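Local coordinates for Alpha/beta hydrolase family protein (Bacillus anthracis, PDB 3OOS) that is an alpha/beta-fold hydrolase of undetermined substrate, probably cleaving its target through a serine nucleophile on a sharp turn beneath a helical cap, at residues Ser136-Lys141 against Arg170-Met175; Val55-Cys60 against Thr75-Asp80; Ile119-Ala124 against Cys241-Leu246; Asn40-Pro45 against Asp268-Phe273. All coordinates share one frame; numbering follows the deposited sequence. Where two conformers were deposited one is given.

Interaction 1: residues Ser136-Lys141 against Arg170-Met175; sequences SIYCSK and REWALM
Ile-137 and Met-175, the latter present as selenomethionine, reach toward each other tip to tip in the apolar part of the contact. CD1 of Ile-137 stands 3.7 Å from CE of Met-175, and its CG2 branch faces SE of the same residue at 4.0 Å. CG1 of Ile-137 occupies the tight site between its backbone N and carbonyl carbon (chi1 60°), and the extended chi2 then carries CD1 out to the helix. CD1 of Ile-137 also comes within 4.0 Å of CH2 of Trp-172.

The segments belong to the helical insertion between strands 116-122 and 224-229, where many alpha/beta hydrolases carry a cap over the active site. Residues 136-141 form a loop ahead of helix 145-155, and residues 170-175 lie on helix 162-176.

CE of Met-175 sits 3.6 Å above the centre of the indole of Trp-172, so this methyl touches both that face and Ile-137. The side chains of Tyr-138 and Trp-172 cross at about a right angle, and OH of Tyr-138 meets the indole at its edge, in plane, 3.9 Å from CZ2 of Trp-172. CG1 of Ile-137 lies over the centre of one phenol face.

Polar groups hold the loop rather than bridge the segments. OG of Ser-136 accepts from N of Tyr-138 at 3.1 Å, an ST turn within a type I beta turn closed by Cys-139 N and Ser-136 O. Gln-234 binds the hydroxyl of Tyr-138, whose side chain is about 3 Å from a bound tetraethylene glycol, probably from the crystallisation liquor.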
loop_
_atom_site.group_PDB
_atom_site.type_symbol
_atom_site.label_atom_id
_atom_site.label_comp_id
_atom_site.label_asym_id
_atom_site.label_seq_id
_atom_site.Cartn_x
_atom_site.Cartn_y
_atom_site.Cartn_z
ATOM N N SER A 136 -1.531 18.364 -1.337
ATOM C CA SER A 136 -2.034 17.233 -0.560
ATOM C C SER A 136 -3.208 17.645 0.313
ATOM O O SER A 136 -3.174 18.692 0.952
ATOM C CB SER A 136 -0.935 16.649 0.328
ATOM O OG SER A 136 -1.449 15.629 1.174
ATOM N N ILE A 137 -4.232 16.797 0.352
ATOM C CA ILE A 137 -5.388 17.005 1.225
ATOM C C ILE A 137 -5.015 17.008 2.713
ATOM O O ILE A 137 -5.780 17.488 3.549
ATOM C CB ILE A 137 -6.498 15.948 0.967
ATOM C CG1 ILE A 137 -5.970 14.528 1.225
ATOM C CG2 ILE A 137 -7.056 16.103 -0.451
ATOM C CD1 ILE A 137 -7.018 13.428 1.110
ATOM N N TYR A 138 -3.834 16.479 3.033
ATOM C CA TYR A 138 -3.366 16.420 4.418
ATOM C C TYR A 138 -2.692 17.715 4.874
ATOM O O TYR A 138 -2.370 17.868 6.057
ATOM C CB TYR A 138 -2.426 15.224 4.621
ATOM C CG TYR A 138 -3.031 13.904 4.206
ATOM C CD1 TYR A 138 -4.176 13.409 4.838
ATOM C CD2 TYR A 138 -2.465 13.151 3.180
ATOM C CE1 TYR A 138 -4.736 12.200 4.460
ATOM C CE2 TYR A 138 -3.019 11.937 2.796
ATOM C CZ TYR A 138 -4.153 11.469 3.440
ATOM O OH TYR A 138 -4.713 10.271 3.069
ATOM N N CYS A 139 -2.495 18.639 3.938
ATOM C CA CYS A 139 -1.851 19.923 4.222
ATOM C C CYS A 139 -2.877 21.020 4.486
ATOM O O CYS A 139 -3.838 21.164 3.735
ATOM C CB CYS A 139 -0.960 20.317 3.047
ATOM S SG CYS A 139 -0.162 21.922 3.205
ATOM N N SER A 140 -2.659 21.801 5.544
ATOM C CA SER A 140 -3.600 22.858 5.941
ATOM C C SER A 140 -3.766 23.975 4.897
ATOM O O SER A 140 -4.739 24.732 4.946
ATOM C CB SER A 140 -3.209 23.446 7.299
ATOM O OG SER A 140 -1.958 24.101 7.221
ATOM N N LYS A 141 -2.824 24.064 3.960
ATOM C CA LYS A 141 -2.905 25.023 2.853
ATOM C C LYS A 141 -3.922 24.584 1.796
ATOM O O LYS A 141 -4.390 25.396 0.990
ATOM C CB LYS A 141 -1.530 25.214 2.201
ATOM C CG LYS A 141 -0.476 25.827 3.111
ATOM C CD LYS A 141 0.910 25.735 2.490
ATOM C CE LYS A 141 1.965 26.336 3.407
ATOM N NZ LYS A 141 3.342 26.168 2.862
ATOM N N ARG A 170 -18.236 7.029 0.503
ATOM C CA ARG A 170 -18.582 7.441 -0.855
ATOM C C ARG A 170 -17.881 8.753 -1.205
ATOM O O ARG A 170 -17.265 8.881 -2.265
ATOM C CB ARG A 170 -20.100 7.601 -0.981
ATOM C CG ARG A 170 -20.589 7.963 -2.372
ATOM C CD ARG A 170 -20.476 6.781 -3.308
ATOM N NE ARG A 170 -21.090 7.048 -4.605
ATOM C CZ ARG A 170 -21.340 6.113 -5.515
ATOM N NH1 ARG A 170 -21.037 4.847 -5.266
ATOM N NH2 ARG A 170 -21.901 6.439 -6.669
ATOM N N GLU A 171 -17.988 9.726 -0.302
ATOM C CA GLU A 171 -17.361 11.032 -0.487
ATOM C C GLU A 171 -15.848 10.882 -0.678
ATOM O O GLU A 171 -15.264 11.502 -1.573
ATOM C CB GLU A 171 -17.669 11.938 0.713
ATOM C CG GLU A 171 -17.277 13.399 0.532
ATOM C CD GLU A 171 -17.752 14.284 1.676
ATOM O OE1 GLU A 171 -18.396 13.768 2.614
ATOM O OE2 GLU A 171 -17.483 15.500 1.635
ATOM N N TRP A 172 -15.228 10.044 0.155
ATOM C CA TRP A 172 -13.796 9.777 0.053
ATOM C C TRP A 172 -13.435 9.167 -1.300
ATOM O O TRP A 172 -12.483 9.614 -1.948
ATOM C CB TRP A 172 -13.327 8.857 1.188
ATOM C CG TRP A 172 -11.838 8.739 1.242
ATOM C CD1 TRP A 172 -11.057 7.896 0.505
ATOM C CD2 TRP A 172 -10.943 9.508 2.057
ATOM N NE1 TRP A 172 -9.735 8.085 0.814
ATOM C CE2 TRP A 172 -9.635 9.068 1.764
ATOM C CE3 TRP A 172 -11.120 10.521 3.008
ATOM C CZ2 TRP A 172 -8.502 9.604 2.392
ATOM C CZ3 TRP A 172 -9.989 11.060 3.632
ATOM C CH2 TRP A 172 -8.702 10.598 3.318
ATOM N N ALA A 173 -14.198 8.159 -1.718
ATOM C CA ALA A 173 -13.943 7.465 -2.981
ATOM C C ALA A 173 -14.039 8.415 -4.175
ATOM O O ALA A 173 -13.196 8.385 -5.077
ATOM C CB ALA A 173 -14.904 6.293 -3.147
ATOM N N LEU A 174 -15.059 9.269 -4.173
ATOM C CA LEU A 174 -15.263 10.212 -5.273
ATOM C C LEU A 174 -14.110 11.202 -5.420
ATOM O O LEU A 174 -13.755 11.592 -6.530
ATOM C CB LEU A 174 -16.595 10.944 -5.116
ATOM C CG LEU A 174 -17.810 10.078 -5.460
ATOM C CD1 LEU A 174 -19.071 10.669 -4.847
ATOM C CD2 LEU A 174 -17.968 9.898 -6.969
HETATM N N MSE A 175 -13.522 11.587 -4.293
HETATM C CA MSE A 175 -12.356 12.457 -4.290
HETATM C C MSE A 175 -11.118 11.722 -4.808
HETATM O O MSE A 175 -10.180 12.348 -5.314
HETATM C CB MSE A 175 -12.108 12.958 -2.870
HETATM C CG MSE A 175 -10.873 13.806 -2.717
HETATM SE SE MSE A 175 -10.362 13.882 -0.860
HETATM C CE MSE A 175 -9.957 11.990 -0.528
#

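Interaction 2: residues Val55-Cys60 against Thr75-Asp80; sequences VNLKGC and TETIKD
The beta-alpha-beta crossover from strand 51-55 through helix 74-87 to strand 93-98 contains this contact, in which Leu-57 and Lys-58 of the loop after the first strand meet Thr-77 and Asp-80 of the helix. Leu-57 to Cys-60 form a type II beta turn, with Gly-59 at its third position taking the positive phi that such turns favour.

The apolar half is a single methyl set against an isobutyl fork. CG2 of Thr-77 lies 3.6 Å from CD1 of Leu-57 and almost as near its CD2, the two side chains crossing at about a right angle. With CG2 of Thr-77 trans to the backbone N, OG1 falls beside that N, where it bonds to O of Ser-73 and to Arg-199.

The polar half runs through water. Lys-58 curls on itself, bent at chi2, chi3 and chi4, yet NZ of Lys-58 stays 4.1 Å from OD2 of Asp-80, beyond a salt bridge. One water accepts from N of Lys-58 at 2.9 Å and donates to OD2 of Asp-80 at 2.7 Å. A second joins NZ of Lys-58 to OD2 of Asp-80, and a third joins NZ to OD1. The direct salt bridges of these charges go elsewhere: NZ of Lys-58 to Glu-71, OD1 of Asp-80 to Arg-12.

Turn and helix are thus tied at a buried place by three water bridges, while the nearby Lys-58 and Arg-12 probably favour a charged carboxylate on Asp-80.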
loop_
_atom_site.group_PDB
_atom_site.type_symbol
_atom_site.label_atom_id
_atom_site.label_comp_id
_atom_site.label_asym_id
_atom_site.label_seq_id
_atom_site.Cartn_x
_atom_site.Cartn_y
_atom_site.Cartn_z
ATOM N N VAL A 55 -0.658 -10.416 2.211
ATOM C CA VAL A 55 -0.437 -10.679 3.635
ATOM C C VAL A 55 -1.291 -9.825 4.575
ATOM O O VAL A 55 -1.399 -8.606 4.413
ATOM C CB VAL A 55 1.062 -10.507 4.001
ATOM C CG1 VAL A 55 1.314 -10.791 5.487
ATOM C CG2 VAL A 55 1.927 -11.410 3.133
ATOM N N ASN A 56 -1.899 -10.491 5.554
ATOM C CA ASN A 56 -2.472 -9.819 6.717
ATOM C C ASN A 56 -1.402 -9.660 7.797
ATOM O O ASN A 56 -0.880 -10.649 8.324
ATOM C CB ASN A 56 -3.690 -10.591 7.257
ATOM C CG ASN A 56 -5.001 -10.173 6.596
ATOM O OD1 ASN A 56 -5.976 -10.936 6.573
ATOM N ND2 ASN A 56 -5.034 -8.960 6.068
ATOM N N LEU A 57 -1.060 -8.412 8.106
ATOM C CA LEU A 57 -0.015 -8.122 9.086
ATOM C C LEU A 57 -0.507 -8.368 10.512
ATOM O O LEU A 57 -1.667 -8.729 10.722
ATOM C CB LEU A 57 0.484 -6.684 8.926
ATOM C CG LEU A 57 1.143 -6.353 7.584
ATOM C CD1 LEU A 57 1.491 -4.876 7.522
ATOM C CD2 LEU A 57 2.375 -7.221 7.347
ATOM N N LYS A 58 0.389 -8.200 11.483
ATOM C CA LYS A 58 0.023 -8.270 12.898
ATOM C C LYS A 58 -1.176 -7.354 13.140
ATOM O O LYS A 58 -1.184 -6.204 12.695
ATOM C CB LYS A 58 1.216 -7.846 13.764
ATOM C CG LYS A 58 1.143 -8.223 15.249
ATOM C CD LYS A 58 1.448 -9.712 15.505
ATOM C CE LYS A 58 2.889 -10.106 15.191
ATOM N NZ LYS A 58 3.863 -9.563 16.175
ATOM N N GLY A 59 -2.196 -7.879 13.811
ATOM C CA GLY A 59 -3.406 -7.113 14.109
ATOM C C GLY A 59 -4.447 -7.082 12.997
ATOM O O GLY A 59 -5.462 -6.393 13.118
ATOM N N CYS A 60 -4.204 -7.837 11.924
ATOM C CA CYS A 60 -5.083 -7.836 10.746
ATOM C C CYS A 60 -5.693 -9.205 10.501
ATOM O O CYS A 60 -4.987 -10.214 10.527
ATOM C CB CYS A 60 -4.299 -7.438 9.496
ATOM S SG CYS A 60 -3.486 -5.854 9.608
ATOM N N THR A 75 9.624 -1.070 10.761
ATOM C CA THR A 75 10.787 -1.929 10.964
ATOM C C THR A 75 10.368 -3.341 11.370
ATOM O O THR A 75 10.839 -4.328 10.799
ATOM C CB THR A 75 11.739 -1.362 12.033
ATOM O OG1 THR A 75 12.265 -0.106 11.591
ATOM C CG2 THR A 75 12.886 -2.329 12.277
ATOM N N GLU A 76 9.479 -3.425 12.357
ATOM C CA GLU A 76 9.013 -4.708 12.900
ATOM C C GLU A 76 8.164 -5.450 11.868
ATOM O O GLU A 76 8.206 -6.680 11.785
ATOM C CB GLU A 76 8.241 -4.516 14.210
ATOM C CG GLU A 76 9.134 -4.130 15.398
ATOM C CD GLU A 76 10.172 -5.191 15.736
ATOM O OE1 GLU A 76 9.780 -6.341 16.012
ATOM O OE2 GLU A 76 11.383 -4.873 15.731
ATOM N N THR A 77 7.413 -4.687 11.075
ATOM C CA THR A 77 6.644 -5.234 9.955
ATOM C C THR A 77 7.562 -5.956 8.960
ATOM O O THR A 77 7.265 -7.076 8.524
ATOM C CB THR A 77 5.838 -4.126 9.235
ATOM O OG1 THR A 77 4.940 -3.502 10.164
ATOM C CG2 THR A 77 5.045 -4.694 8.062
ATOM N N ILE A 78 8.679 -5.321 8.611
ATOM C CA ILE A 78 9.644 -5.935 7.690
ATOM C C ILE A 78 10.197 -7.249 8.250
ATOM O O ILE A 78 10.326 -8.235 7.516
ATOM C CB ILE A 78 10.783 -4.955 7.278
ATOM C CG1 ILE A 78 10.210 -3.724 6.565
ATOM C CG2 ILE A 78 11.811 -5.648 6.367
ATOM C CD1 ILE A 78 9.169 -4.023 5.495
ATOM N N LYS A 79 10.500 -7.263 9.546
ATOM C CA LYS A 79 10.959 -8.479 10.218
ATOM C C LYS A 79 9.912 -9.596 10.134
ATOM O O LYS A 79 10.259 -10.762 9.935
ATOM C CB LYS A 79 11.326 -8.181 11.672
ATOM C CG LYS A 79 12.456 -7.175 11.821
ATOM C CD LYS A 79 12.717 -6.864 13.283
ATOM C CE LYS A 79 13.910 -5.937 13.439
ATOM N NZ LYS A 79 15.160 -6.584 12.957
ATOM N N ASP A 80 8.638 -9.227 10.272
ATOM C CA ASP A 80 7.520 -10.172 10.121
ATOM C C ASP A 80 7.446 -10.722 8.697
ATOM O O ASP A 80 7.320 -11.933 8.499
ATOM C CB ASP A 80 6.186 -9.514 10.492
ATOM C CG ASP A 80 6.014 -9.325 11.993
ATOM O OD1 ASP A 80 6.859 -9.804 12.779
ATOM O OD2 ASP A 80 5.009 -8.691 12.385
HETATM O O HOH W 1 3.145 -7.434 10.950
HETATM O O HOH W 2 5.518 -7.239 14.559
HETATM O O HOH W 3 6.248 -10.525 15.356
#

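Interaction 3: residues Ile119-Ala124 against Cys241-Leu246; sequences IIVGGA and CEIANL
Ile-243 points from its helix toward the end of strand 116-122 and the turn after it, and its CD1 methyl is the atom that meets both Ala-124 and Val-121. The closest approach is to backbone: CD1 of Ile-243 lies 3.7 Å from C of Ala-124, with the carbonyl O of that residue scarcely farther away. CB of Ala-124 points across the line to the helix rather than at it, yet passes 4.1 Å from CD1 of Ile-243. Val-121, whose side chain does point at the helix, gives a looser touch, CG1 to CD1 of Ile-243 at 4.4 Å. CG1 of Ile-243 lies trans to the carbonyl carbon (chi1 -68°), and a nearly extended chi2 of 163° pushes CD1 into this corner. No hydrogen bond links the segments.

The parts joined are a central strand of the alpha/beta hydrolase sheet and helix 237-246, the connection between neighbouring parallel strands 224-229 and 250-255. Ile-226 of strand 224-229 also touches Ile-243, as does Leu-106 of helix 100-112, so the isoleucine lies between its own helix and helix 100-112 on one face of the sheet.

The strand ends at Gly-122. Gly-123, with a positive phi of 47° that comes easily to glycine, then turns the chain so that Ala-124 lies beside Ile-243.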
loop_
_atom_site.group_PDB
_atom_site.type_symbol
_atom_site.label_atom_id
_atom_site.label_comp_id
_atom_site.label_asym_id
_atom_site.label_seq_id
_atom_site.Cartn_x
_atom_site.Cartn_y
_atom_site.Cartn_z
ATOM N N ILE A 119 11.111 -3.759 -6.013
ATOM C CA ILE A 119 9.966 -3.126 -5.359
ATOM C C ILE A 119 9.082 -2.435 -6.391
ATOM O O ILE A 119 9.573 -1.921 -7.407
ATOM C CB ILE A 119 10.361 -2.130 -4.229
ATOM C CG1 ILE A 119 11.365 -1.083 -4.734
ATOM C CG2 ILE A 119 10.877 -2.895 -3.005
ATOM C CD1 ILE A 119 11.690 0.020 -3.726
ATOM N N ILE A 120 7.777 -2.475 -6.141
ATOM C CA ILE A 120 6.799 -1.702 -6.896
ATOM C C ILE A 120 6.177 -0.741 -5.893
ATOM O O ILE A 120 5.708 -1.162 -4.835
ATOM C CB ILE A 120 5.733 -2.599 -7.570
ATOM C CG1 ILE A 120 6.333 -3.324 -8.780
ATOM C CG2 ILE A 120 4.537 -1.776 -8.047
ATOM C CD1 ILE A 120 6.742 -4.733 -8.530
ATOM N N VAL A 121 6.209 0.549 -6.220
ATOM C CA VAL A 121 5.868 1.601 -5.262
ATOM C C VAL A 121 4.898 2.594 -5.889
ATOM O O VAL A 121 5.272 3.370 -6.770
ATOM C CB VAL A 121 7.140 2.360 -4.784
ATOM C CG1 VAL A 121 6.793 3.354 -3.677
ATOM C CG2 VAL A 121 8.222 1.384 -4.306
ATOM N N GLY A 122 3.650 2.571 -5.428
ATOM C CA GLY A 122 2.614 3.437 -5.986
ATOM C C GLY A 122 2.155 4.537 -5.056
ATOM O O GLY A 122 2.003 4.315 -3.853
ATOM N N GLY A 123 1.952 5.730 -5.618
ATOM C CA GLY A 123 1.366 6.863 -4.893
ATOM C C GLY A 123 1.947 7.125 -3.515
ATOM O O GLY A 123 1.211 7.421 -2.572
ATOM N N ALA A 124 3.267 7.028 -3.395
ATOM C CA ALA A 124 3.911 7.141 -2.089
ATOM C C ALA A 124 4.796 8.378 -1.975
ATOM O O ALA A 124 4.747 9.281 -2.814
ATOM C CB ALA A 124 4.698 5.866 -1.773
ATOM N N CYS A 241 7.984 11.348 -8.236
ATOM C CA CYS A 241 9.131 11.825 -9.014
ATOM C C CYS A 241 10.400 11.819 -8.166
ATOM O O CYS A 241 11.462 11.385 -8.628
ATOM C CB CYS A 241 8.879 13.225 -9.566
ATOM S SG CYS A 241 7.607 13.276 -10.819
ATOM N N GLU A 242 10.278 12.284 -6.921
ATOM C CA GLU A 242 11.413 12.305 -6.006
ATOM C C GLU A 242 11.939 10.897 -5.740
ATOM O O GLU A 242 13.143 10.658 -5.832
ATOM C CB GLU A 242 11.053 12.987 -4.682
ATOM C CG GLU A 242 12.186 12.926 -3.660
ATOM C CD GLU A 242 11.893 13.687 -2.386
ATOM O OE1 GLU A 242 10.829 13.457 -1.779
ATOM O OE2 GLU A 242 12.742 14.509 -1.986
ATOM N N ILE A 243 11.037 9.972 -5.409
ATOM C CA ILE A 243 11.421 8.579 -5.171
ATOM C C ILE A 243 12.199 8.002 -6.357
ATOM O O ILE A 243 13.282 7.436 -6.179
ATOM C CB ILE A 243 10.195 7.684 -4.864
ATOM C CG1 ILE A 243 9.576 8.059 -3.512
ATOM C CG2 ILE A 243 10.593 6.210 -4.867
ATOM C CD1 ILE A 243 8.154 7.524 -3.316
ATOM N N ALA A 244 11.648 8.154 -7.559
ATOM C CA ALA A 244 12.267 7.602 -8.763
ATOM C C ALA A 244 13.617 8.239 -9.083
ATOM O O ALA A 244 14.506 7.574 -9.618
ATOM C CB ALA A 244 11.326 7.719 -9.947
ATOM N N ASN A 245 13.775 9.520 -8.752
ATOM C CA ASN A 245 15.058 10.194 -8.939
ATOM C C ASN A 245 16.129 9.712 -7.957
ATOM O O ASN A 245 17.290 9.512 -8.336
ATOM C CB ASN A 245 14.903 11.713 -8.843
ATOM C CG ASN A 245 16.234 12.434 -8.928
ATOM O OD1 ASN A 245 16.828 12.546 -10.005
ATOM N ND2 ASN A 245 16.721 12.910 -7.788
ATOM N N LEU A 246 15.733 9.520 -6.701
ATOM C CA LEU A 246 16.681 9.176 -5.639
ATOM C C LEU A 246 17.226 7.754 -5.762
ATOM O O LEU A 246 18.411 7.516 -5.527
ATOM C CB LEU A 246 16.051 9.395 -4.258
ATOM C CG LEU A 246 15.810 10.851 -3.844
ATOM C CD1 LEU A 246 15.032 10.910 -2.540
ATOM C CD2 LEU A 246 17.118 11.640 -3.739
#

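Interaction 4: residues Asn40-Pro45 against Asp268-Phe273; sequences NTFANP and DKFNQF
Pro-45 meets the ring of Phe-270 at its edge rather than over its face. CB of Pro-45 lies in the plane of the phenyl, 3.8 Å from CD2 of Phe-270, with CG of the proline alongside it at 3.9 Å from CD2. The two side chains cross at about a right angle. One face of Phe-270 is occupied instead by Phe-273, one helical turn on, whose CD2 stands 4.0 Å above the plane, toward the rim. Farther along, CZ of Phe-270 approaches CE1 of Phe-42 at 4.2 Å.

One water bridges O of Pro-45 (2.7 Å) and OD1 of Asn-271 (2.8 Å). At the start of the segment, OD1 of Asn-40 accepts from N of Phe-42 (an Asx turn) and of Ala-43, together an Asx motif; N of Phe-42 stands well above the carbonyl plane, while N of Ala-43 is tilted only 18° from it and gives the straighter bond (154°).

Through Pro-45 and Phe-42 these residues, in the loop between strands 33-34 and 51-55, pack on helix 267-276. Tyr-227 of strand 224-229 stacks edge-to-face with Phe-270 and Phe-273, while Phe-42 makes such pairs with Phe-46 and with Phe-263 of helix 262-265.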
loop_
_atom_site.group_PDB
_atom_site.type_symbol
_atom_site.label_atom_id
_atom_site.label_comp_id
_atom_site.label_asym_id
_atom_site.label_seq_id
_atom_site.Cartn_x
_atom_site.Cartn_y
_atom_site.Cartn_z
ATOM N N ASN A 40 -7.793 -8.311 -3.528
ATOM C CA ASN A 40 -7.623 -6.869 -3.504
ATOM C C ASN A 40 -7.336 -6.344 -4.908
ATOM O O ASN A 40 -6.619 -6.986 -5.672
ATOM C CB ASN A 40 -6.484 -6.514 -2.541
ATOM C CG ASN A 40 -6.125 -5.053 -2.579
ATOM O OD1 ASN A 40 -5.156 -4.664 -3.228
ATOM N ND2 ASN A 40 -6.910 -4.229 -1.892
ATOM N N THR A 41 -7.885 -5.177 -5.235
ATOM C CA THR A 41 -7.826 -4.655 -6.606
ATOM C C THR A 41 -6.448 -4.127 -7.024
ATOM O O THR A 41 -6.160 -4.039 -8.217
ATOM C CB THR A 41 -8.898 -3.579 -6.864
ATOM O OG1 THR A 41 -8.821 -2.576 -5.849
ATOM C CG2 THR A 41 -10.289 -4.196 -6.871
ATOM N N PHE A 42 -5.609 -3.776 -6.050
ATOM C CA PHE A 42 -4.209 -3.456 -6.328
ATOM C C PHE A 42 -3.396 -4.736 -6.552
ATOM O O PHE A 42 -2.586 -4.808 -7.482
ATOM C CB PHE A 42 -3.605 -2.596 -5.208
ATOM C CG PHE A 42 -2.103 -2.528 -5.227
ATOM C CD1 PHE A 42 -1.431 -1.842 -6.237
ATOM C CD2 PHE A 42 -1.359 -3.141 -4.222
ATOM C CE1 PHE A 42 -0.037 -1.784 -6.251
ATOM C CE2 PHE A 42 0.030 -3.087 -4.225
ATOM C CZ PHE A 42 0.695 -2.405 -5.243
ATOM N N ALA A 43 -3.623 -5.740 -5.707
ATOM C CA ALA A 43 -2.904 -7.014 -5.802
ATOM C C ALA A 43 -3.285 -7.827 -7.039
ATOM O O ALA A 43 -2.429 -8.468 -7.650
ATOM C CB ALA A 43 -3.115 -7.848 -4.529
ATOM N N ASN A 44 -4.562 -7.781 -7.414
ATOM C CA ASN A 44 -5.092 -8.686 -8.438
ATOM C C ASN A 44 -4.405 -8.642 -9.809
ATOM O O ASN A 44 -4.119 -9.699 -10.373
ATOM C CB ASN A 44 -6.615 -8.542 -8.579
ATOM C CG ASN A 44 -7.275 -9.804 -9.105
ATOM O OD1 ASN A 44 -8.175 -9.746 -9.948
ATOM N ND2 ASN A 44 -6.836 -10.953 -8.613
ATOM N N PRO A 45 -4.120 -7.434 -10.351
ATOM C CA PRO A 45 -3.449 -7.411 -11.658
ATOM C C PRO A 45 -2.104 -8.136 -11.666
ATOM O O PRO A 45 -1.702 -8.681 -12.695
ATOM C CB PRO A 45 -3.250 -5.914 -11.923
ATOM C CG PRO A 45 -4.364 -5.269 -11.187
ATOM C CD PRO A 45 -4.517 -6.076 -9.928
ATOM N N ASP A 268 -6.052 -1.293 -18.387
ATOM C CA ASP A 268 -5.194 -1.739 -19.490
ATOM C C ASP A 268 -3.756 -1.266 -19.328
ATOM O O ASP A 268 -2.821 -2.055 -19.479
ATOM C CB ASP A 268 -5.743 -1.281 -20.846
ATOM C CG ASP A 268 -6.999 -2.034 -21.264
ATOM O OD1 ASP A 268 -7.285 -3.115 -20.700
ATOM O OD2 ASP A 268 -7.697 -1.543 -22.180
ATOM N N LYS A 269 -3.579 0.019 -19.020
ATOM C CA LYS A 269 -2.239 0.566 -18.818
ATOM C C LYS A 269 -1.561 -0.032 -17.580
ATOM O O LYS A 269 -0.354 -0.289 -17.597
ATOM C CB LYS A 269 -2.262 2.094 -18.748
ATOM C CG LYS A 269 -0.873 2.720 -18.679
ATOM C CD LYS A 269 -0.918 4.224 -18.856
ATOM C CE LYS A 269 0.443 4.838 -18.569
ATOM N NZ LYS A 269 0.548 6.232 -19.096
ATOM N N PHE A 270 -2.332 -0.265 -16.520
ATOM C CA PHE A 270 -1.764 -0.891 -15.326
ATOM C C PHE A 270 -1.318 -2.329 -15.599
ATOM O O PHE A 270 -0.290 -2.769 -15.082
ATOM C CB PHE A 270 -2.706 -0.833 -14.117
ATOM C CG PHE A 270 -2.006 -1.084 -12.812
ATOM C CD1 PHE A 270 -1.344 -0.048 -12.157
ATOM C CD2 PHE A 270 -1.973 -2.360 -12.254
ATOM C CE1 PHE A 270 -0.671 -0.275 -10.960
ATOM C CE2 PHE A 270 -1.300 -2.597 -11.058
ATOM C CZ PHE A 270 -0.654 -1.552 -10.408
ATOM N N ASN A 271 -2.086 -3.049 -16.415
ATOM C CA ASN A 271 -1.696 -4.391 -16.848
ATOM C C ASN A 271 -0.377 -4.375 -17.611
ATOM O O ASN A 271 0.475 -5.242 -17.399
ATOM C CB ASN A 271 -2.798 -5.047 -17.686
ATOM C CG ASN A 271 -3.944 -5.571 -16.838
ATOM O OD1 ASN A 271 -3.773 -5.883 -15.656
ATOM N ND2 ASN A 271 -5.126 -5.679 -17.442
ATOM N N GLN A 272 -0.206 -3.379 -18.481
ATOM C CA GLN A 272 1.046 -3.197 -19.215
ATOM C C GLN A 272 2.188 -2.901 -18.245
ATOM O O GLN A 272 3.295 -3.424 -18.392
ATOM C CB GLN A 272 0.912 -2.078 -20.253
ATOM C CG GLN A 272 2.118 -1.939 -21.177
ATOM C CD GLN A 272 2.491 -3.248 -21.846
ATOM O OE1 GLN A 272 1.638 -3.941 -22.400
ATOM N NE2 GLN A 272 3.772 -3.595 -21.795
ATOM N N PHE A 273 1.905 -2.063 -17.245
ATOM C CA PHE A 273 2.878 -1.748 -16.202
ATOM C C PHE A 273 3.340 -3.017 -15.473
ATOM O O PHE A 273 4.538 -3.216 -15.276
ATOM C CB PHE A 273 2.312 -0.724 -15.209
ATOM C CG PHE A 273 3.152 -0.549 -13.970
ATOM C CD1 PHE A 273 4.329 0.198 -14.003
ATOM C CD2 PHE A 273 2.768 -1.142 -12.768
ATOM C CE1 PHE A 273 5.112 0.355 -12.853
ATOM C CE2 PHE A 273 3.542 -0.992 -11.621
ATOM C CZ PHE A 273 4.716 -0.239 -11.662
HETATM O O HOH W 4 -1.512 -7.518 -15.145
#

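Interactions 3 and 4 touch directly: CG2 of Ile-120 packs on CE2 of Phe-273 at 3.8 Å. Ile-120 and Val-121 point from opposite faces of strand 116-122, so the sheet separates helix 267-276 of interaction 4 from helix 237-246 of interaction 3. Interaction 2 lies on the far side of the chain's centre from interaction 4, the nearest atoms about 8 Å apart. Interaction 1 stands apart in the helical insertion, probably a cap, its nearest atoms about 8 Å from those of interaction 3. The probable nucleophile elbow at Ser-99 is touched by Phe-42 of interaction 4, and Tyr-138 of interaction 1 and Ala-124 of interaction 3 lie near it without touching.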